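Local coordinates for tungstate ABC transporter, periplasmic tungstate-binding protein (Geobacter sulfurreducens, PDB 3LR1) that probably captures tungstate in the periplasm and hands it to an ABC transporter for uptake into the cell, at residues A[156-161]-A[168-173]; A[106-111]-A[132-137]. All blocks are in the same frame, centred on the assembly; numbering follows the deposited sequence.

Contact 1 of 2, residues A[156-161]-A[168-173]; sequences PVITMA and TLTDRG
V157, I158 and A161 of helix 154-164 pack against two threonines of strand 167-171, and all five residues are buried. These are van der Waals contacts of helix carbons with threonine methyl and hydroxyl groups. A161 sets its CB against T168 CG2 at 4.0 Å, methyl to methyl, at the end of the contact where the two backbones come nearest. One helical turn earlier, V157 CG1 comes to 3.2 Å from T168 OG1, the two side chains crossing obliquely. That branch lies anti to the backbone N (chi1 163°), which carries it toward the strand. At the other end I158, with CG1 and CD1 extended, reaches across T170 at about a right angle, and CD1 ends 3.5 Å from T170 OG1.

The polar bonds belong to the strand and its neighbours. T168 OG1 bonds the carbonyl of I119 on the adjoining parallel strand, while T170 OG1 donates to D171 O at 2.9 Å, tilted 27° from the carbonyl plane. D171, at the N-cap of helix 172-178, gives OD1 to T174 OG1 and OD2 to N84 ND2.

The axes of the short segments run roughly antiparallel at 144°, helix 154-164 being followed directly by strand 167-171. Both threonine hydroxyls thus spend their polarity on backbone carbonyls, so that the helix meets them through carbon alone and the buried interface needs no polar partner from the helix.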
loop_
_atom_site.group_PDB
_atom_site.type_symbol
_atom_site.label_atom_id
_atom_site.label_comp_id
_atom_site.label_asym_id
_atom_site.label_seq_id
_atom_site.Cartn_x
_atom_site.Cartn_y
_atom_site.Cartn_z
ATOM N N PRO A 156 -7.140 9.489 -3.323
ATOM C CA PRO A 156 -8.050 10.059 -4.334
ATOM C C PRO A 156 -9.106 9.074 -4.833
ATOM O O PRO A 156 -10.188 9.495 -5.248
ATOM C CB PRO A 156 -7.116 10.459 -5.474
ATOM C CG PRO A 156 -5.771 10.597 -4.836
ATOM C CD PRO A 156 -5.758 9.941 -3.489
ATOM N N VAL A 157 -8.798 7.769 -4.810
ATOM C CA VAL A 157 -9.822 6.823 -5.219
ATOM C C VAL A 157 -10.951 6.771 -4.173
ATOM O O VAL A 157 -12.099 6.739 -4.537
ATOM C CB VAL A 157 -9.213 5.445 -5.556
ATOM C CG1 VAL A 157 -10.318 4.371 -5.566
ATOM C CG2 VAL A 157 -8.466 5.607 -6.971
ATOM N N ILE A 158 -10.624 6.807 -2.880
ATOM C CA ILE A 158 -11.674 6.813 -1.838
ATOM C C ILE A 158 -12.522 8.068 -2.002
ATOM O O ILE A 158 -13.782 8.036 -1.917
ATOM C CB ILE A 158 -11.100 6.721 -0.410
ATOM C CG1 ILE A 158 -10.430 5.355 -0.207
ATOM C CG2 ILE A 158 -12.227 7.003 0.593
ATOM C CD1 ILE A 158 -9.546 5.214 1.124
ATOM N N THR A 159 -11.885 9.196 -2.301
ATOM C CA THR A 159 -12.682 10.401 -2.543
ATOM C C THR A 159 -13.592 10.279 -3.754
ATOM O O THR A 159 -14.727 10.739 -3.710
ATOM C CB THR A 159 -11.734 11.608 -2.713
ATOM O OG1 THR A 159 -10.982 11.752 -1.524
ATOM C CG2 THR A 159 -12.459 12.928 -2.969
HETATM N N MSE A 160 -13.082 9.742 -4.867
HETATM C CA MSE A 160 -13.898 9.616 -6.080
HETATM C C MSE A 160 -15.017 8.603 -5.807
HETATM O O MSE A 160 -16.135 8.861 -6.147
HETATM C CB MSE A 160 -13.048 9.163 -7.258
HETATM C CG MSE A 160 -13.769 9.243 -8.647
HETATM SE SE MSE A 160 -12.643 8.450 -10.073
HETATM C CE MSE A 160 -10.874 8.970 -9.423
ATOM N N ALA A 161 -14.724 7.477 -5.147
ATOM C CA ALA A 161 -15.806 6.504 -4.830
ATOM C C ALA A 161 -16.883 7.187 -4.035
ATOM O O ALA A 161 -18.032 6.976 -4.318
ATOM C CB ALA A 161 -15.325 5.285 -4.094
ATOM N N THR A 168 -15.278 0.424 -4.046
ATOM C CA THR A 168 -13.885 0.335 -4.369
ATOM C C THR A 168 -13.198 -0.659 -3.433
ATOM O O THR A 168 -13.651 -0.854 -2.266
ATOM C CB THR A 168 -13.180 1.748 -4.356
ATOM O OG1 THR A 168 -11.897 1.611 -5.004
ATOM C CG2 THR A 168 -12.982 2.302 -2.938
ATOM N N LEU A 169 -12.120 -1.265 -3.941
ATOM C CA LEU A 169 -11.235 -2.096 -3.194
ATOM C C LEU A 169 -10.170 -1.170 -2.616
ATOM O O LEU A 169 -9.551 -0.384 -3.347
ATOM C CB LEU A 169 -10.602 -3.172 -4.085
ATOM C CG LEU A 169 -9.655 -4.119 -3.394
ATOM C CD1 LEU A 169 -10.463 -5.217 -2.556
ATOM C CD2 LEU A 169 -8.689 -4.750 -4.438
ATOM N N THR A 170 -10.035 -1.196 -1.288
ATOM C CA THR A 170 -9.090 -0.331 -0.585
ATOM C C THR A 170 -8.315 -1.101 0.463
ATOM O O THR A 170 -8.815 -2.048 1.039
ATOM C CB THR A 170 -9.796 0.930 0.079
ATOM O OG1 THR A 170 -8.807 1.784 0.680
ATOM C CG2 THR A 170 -10.806 0.548 1.155
ATOM N N ASP A 171 -7.056 -0.710 0.717
ATOM C CA ASP A 171 -6.392 -1.210 1.922
ATOM C C ASP A 171 -7.114 -0.564 3.155
ATOM O O ASP A 171 -7.589 0.574 3.073
ATOM C CB ASP A 171 -4.922 -0.870 1.890
ATOM C CG ASP A 171 -4.678 0.580 2.123
ATOM O OD1 ASP A 171 -4.860 1.362 1.165
ATOM O OD2 ASP A 171 -4.288 0.936 3.291
ATOM N N ARG A 172 -7.219 -1.325 4.265
ATOM C CA ARG A 172 -7.955 -0.891 5.445
ATOM C C ARG A 172 -7.258 0.265 6.063
ATOM O O ARG A 172 -7.897 1.170 6.619
ATOM C CB ARG A 172 -8.019 -2.015 6.438
ATOM C CG ARG A 172 -8.912 -1.760 7.601
ATOM C CD ARG A 172 -8.634 -2.873 8.679
ATOM N NE ARG A 172 -9.017 -4.207 8.202
ATOM C CZ ARG A 172 -10.251 -4.713 8.302
ATOM N NH1 ARG A 172 -11.245 -4.021 8.888
ATOM N NH2 ARG A 172 -10.498 -5.933 7.866
ATOM N N GLY A 173 -5.935 0.269 5.973
ATOM C CA GLY A 173 -5.178 1.331 6.635
ATOM C C GLY A 173 -5.591 2.696 6.131
ATOM O O GLY A 173 -5.887 3.608 6.910
#

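Contact 2 of 2, residues A[106-111]-A[132-137]; sequences EALKLL and LDLWKS
L108 of helix 104-114 lays its CB over one face of the W135 indole, 3.8 Å from the centroid of the six-membered ring and close to the ring normal, a CH-pi contact. W135 CH2 is also 3.5 Å from L108 O. From this anchor the leucine extends toward the second helix: its CD1 touches L134 CB at 3.5 Å and lies 3.9 Å from L134 CD1, the two side chains crossing at about a right angle. L108 therefore fits between two consecutive residues of helix 126-137: CB and CD1 both lie over one face of the indole, and CD1 goes on to touch L134.

Further out, the W135 side chain leaves its helix with CG anti to the carbonyl carbon (chi1 -72°), and this torsion together with chi2 of 121° brings the six-membered ring to the first helix. Its NE1 is bonded to E131 OE2 one turn earlier, a tie that helps fix the rotation of the indole, and A112 adds a contact from helix 104-114. L108 also touches I88 and F118 of the sheet, while L134 reaches A104.

The axes of the two short segments pass 9.2 Å apart at -80°, nearly perpendicular, and L108 makes most of the contact. Such packing of helices on each other and on a central sheet belongs to the alpha/beta lobes of periplasmic binding proteins.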
loop_
_atom_site.group_PDB
_atom_site.type_symbol
_atom_site.label_atom_id
_atom_site.label_comp_id
_atom_site.label_asym_id
_atom_site.label_seq_id
_atom_site.Cartn_x
_atom_site.Cartn_y
_atom_site.Cartn_z
ATOM N N GLU A 106 -16.598 -13.229 -5.086
ATOM C CA GLU A 106 -18.040 -13.158 -5.185
ATOM C C GLU A 106 -18.558 -11.722 -5.104
ATOM O O GLU A 106 -19.470 -11.358 -5.830
ATOM C CB GLU A 106 -18.707 -13.992 -4.111
ATOM C CG GLU A 106 -20.171 -14.120 -4.265
ATOM C CD GLU A 106 -20.748 -15.153 -3.315
ATOM O OE1 GLU A 106 -20.618 -14.971 -2.113
ATOM O OE2 GLU A 106 -21.350 -16.164 -3.733
ATOM N N ALA A 107 -17.997 -10.939 -4.193
ATOM C CA ALA A 107 -18.435 -9.536 -4.023
ATOM C C ALA A 107 -18.227 -8.778 -5.319
ATOM O O ALA A 107 -19.091 -8.014 -5.757
ATOM C CB ALA A 107 -17.665 -8.816 -2.819
ATOM N N LEU A 108 -17.064 -8.944 -5.932
ATOM C CA LEU A 108 -16.769 -8.194 -7.153
ATOM C C LEU A 108 -17.735 -8.679 -8.264
ATOM O O LEU A 108 -18.343 -7.874 -8.991
ATOM C CB LEU A 108 -15.297 -8.357 -7.544
ATOM C CG LEU A 108 -14.273 -7.781 -6.545
ATOM C CD1 LEU A 108 -12.793 -8.017 -7.099
ATOM C CD2 LEU A 108 -14.510 -6.315 -6.301
ATOM N N LYS A 109 -17.926 -9.993 -8.350
ATOM C CA LYS A 109 -18.802 -10.529 -9.390
ATOM C C LYS A 109 -20.252 -10.017 -9.232
ATOM O O LYS A 109 -20.920 -9.749 -10.236
ATOM C CB LYS A 109 -18.726 -12.043 -9.409
ATOM C CG LYS A 109 -18.801 -12.680 -10.826
ATOM C CD LYS A 109 -20.200 -12.781 -11.370
ATOM C CE LYS A 109 -20.299 -13.798 -12.561
ATOM N NZ LYS A 109 -21.664 -14.370 -12.727
ATOM N N LEU A 110 -20.737 -9.897 -7.989
ATOM C CA LEU A 110 -22.017 -9.203 -7.683
ATOM C C LEU A 110 -22.018 -7.781 -8.252
ATOM O O LEU A 110 -23.032 -7.353 -8.829
ATOM C CB LEU A 110 -22.302 -9.137 -6.173
ATOM C CG LEU A 110 -23.317 -9.964 -5.372
ATOM C CD1 LEU A 110 -23.982 -11.100 -6.135
ATOM C CD2 LEU A 110 -22.721 -10.506 -4.063
ATOM N N LEU A 111 -20.911 -7.056 -8.090
ATOM C CA LEU A 111 -20.773 -5.688 -8.655
ATOM C C LEU A 111 -20.859 -5.676 -10.174
ATOM O O LEU A 111 -21.656 -4.927 -10.750
ATOM C CB LEU A 111 -19.450 -4.985 -8.215
ATOM C CG LEU A 111 -19.402 -4.700 -6.714
ATOM C CD1 LEU A 111 -18.089 -4.070 -6.251
ATOM C CD2 LEU A 111 -20.559 -3.792 -6.343
ATOM N N LEU A 132 -6.809 -6.932 -9.861
ATOM C CA LEU A 132 -6.786 -7.717 -11.107
ATOM C C LEU A 132 -6.743 -9.229 -10.843
ATOM O O LEU A 132 -7.447 -10.061 -11.516
ATOM C CB LEU A 132 -5.630 -7.269 -11.997
ATOM C CG LEU A 132 -5.787 -5.830 -12.553
ATOM C CD1 LEU A 132 -4.743 -5.578 -13.665
ATOM C CD2 LEU A 132 -7.201 -5.459 -13.060
ATOM N N ASP A 133 -5.988 -9.610 -9.826
ATOM C CA ASP A 133 -5.957 -11.024 -9.427
ATOM C C ASP A 133 -7.328 -11.509 -9.014
ATOM O O ASP A 133 -7.691 -12.642 -9.340
ATOM C CB ASP A 133 -4.931 -11.287 -8.307
ATOM C CG ASP A 133 -3.483 -11.112 -8.790
ATOM O OD1 ASP A 133 -3.244 -11.009 -10.031
ATOM O OD2 ASP A 133 -2.583 -11.030 -7.904
ATOM N N LEU A 134 -8.091 -10.657 -8.308
ATOM C CA LEU A 134 -9.418 -11.028 -7.827
ATOM C C LEU A 134 -10.441 -11.065 -8.947
ATOM O O LEU A 134 -11.218 -11.986 -9.000
ATOM C CB LEU A 134 -9.921 -10.070 -6.758
ATOM C CG LEU A 134 -9.297 -10.042 -5.371
ATOM C CD1 LEU A 134 -9.815 -8.774 -4.649
ATOM C CD2 LEU A 134 -9.588 -11.335 -4.565
ATOM N N TRP A 135 -10.474 -10.072 -9.829
ATOM C CA TRP A 135 -11.260 -10.223 -11.085
ATOM C C TRP A 135 -10.970 -11.562 -11.822
ATOM O O TRP A 135 -11.887 -12.290 -12.195
ATOM C CB TRP A 135 -11.059 -9.044 -12.029
ATOM C CG TRP A 135 -11.721 -7.760 -11.575
ATOM C CD1 TRP A 135 -11.102 -6.572 -11.332
ATOM C CD2 TRP A 135 -13.117 -7.533 -11.335
ATOM N NE1 TRP A 135 -12.014 -5.615 -10.985
ATOM C CE2 TRP A 135 -13.256 -6.194 -10.928
ATOM C CE3 TRP A 135 -14.269 -8.340 -11.412
ATOM C CZ2 TRP A 135 -14.484 -5.647 -10.599
ATOM C CZ3 TRP A 135 -15.470 -7.793 -11.098
ATOM C CH2 TRP A 135 -15.580 -6.469 -10.687
ATOM N N LYS A 136 -9.703 -11.896 -11.999
ATOM C CA LYS A 136 -9.339 -13.141 -12.668
ATOM C C LYS A 136 -9.842 -14.394 -11.916
ATOM O O LYS A 136 -10.348 -15.307 -12.541
ATOM C CB LYS A 136 -7.810 -13.209 -12.875
ATOM C CG LYS A 136 -7.366 -14.176 -13.975
ATOM C CD LYS A 136 -5.843 -14.423 -13.930
ATOM C CE LYS A 136 -5.228 -14.435 -15.345
ATOM N NZ LYS A 136 -3.870 -15.103 -15.384
ATOM N N SER A 137 -9.727 -14.417 -10.580
ATOM C CA SER A 137 -10.285 -15.497 -9.719
ATOM C C SER A 137 -11.806 -15.582 -9.793
ATOM O O SER A 137 -12.388 -16.662 -9.637
ATOM C CB SER A 137 -9.890 -15.282 -8.245
ATOM O OG SER A 137 -8.483 -15.425 -8.018
#

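In the fold
From the N terminus, the chain passes through strand 78-90 before reaching contact 2, which closes a loop of 20 residues containing strand 118-120 and the start of helix 126-137. Contact 1 follows in series, closing a much shorter loop of six residues between helix 154-164 and strand 167-171; the two loops neither nest nor cross. Their centres lie 16 Å apart, and they meet where L169 CD1 comes 4.2 Å from L134 CD1. Strands 78-90 and 118-120 flank strand 167-171 and receive side chains from both contacts, so one sheet ties the pairs together. The side chain of T170 is about 9 Å, and that of L134 about 14 Å, from a bound tungsten ion.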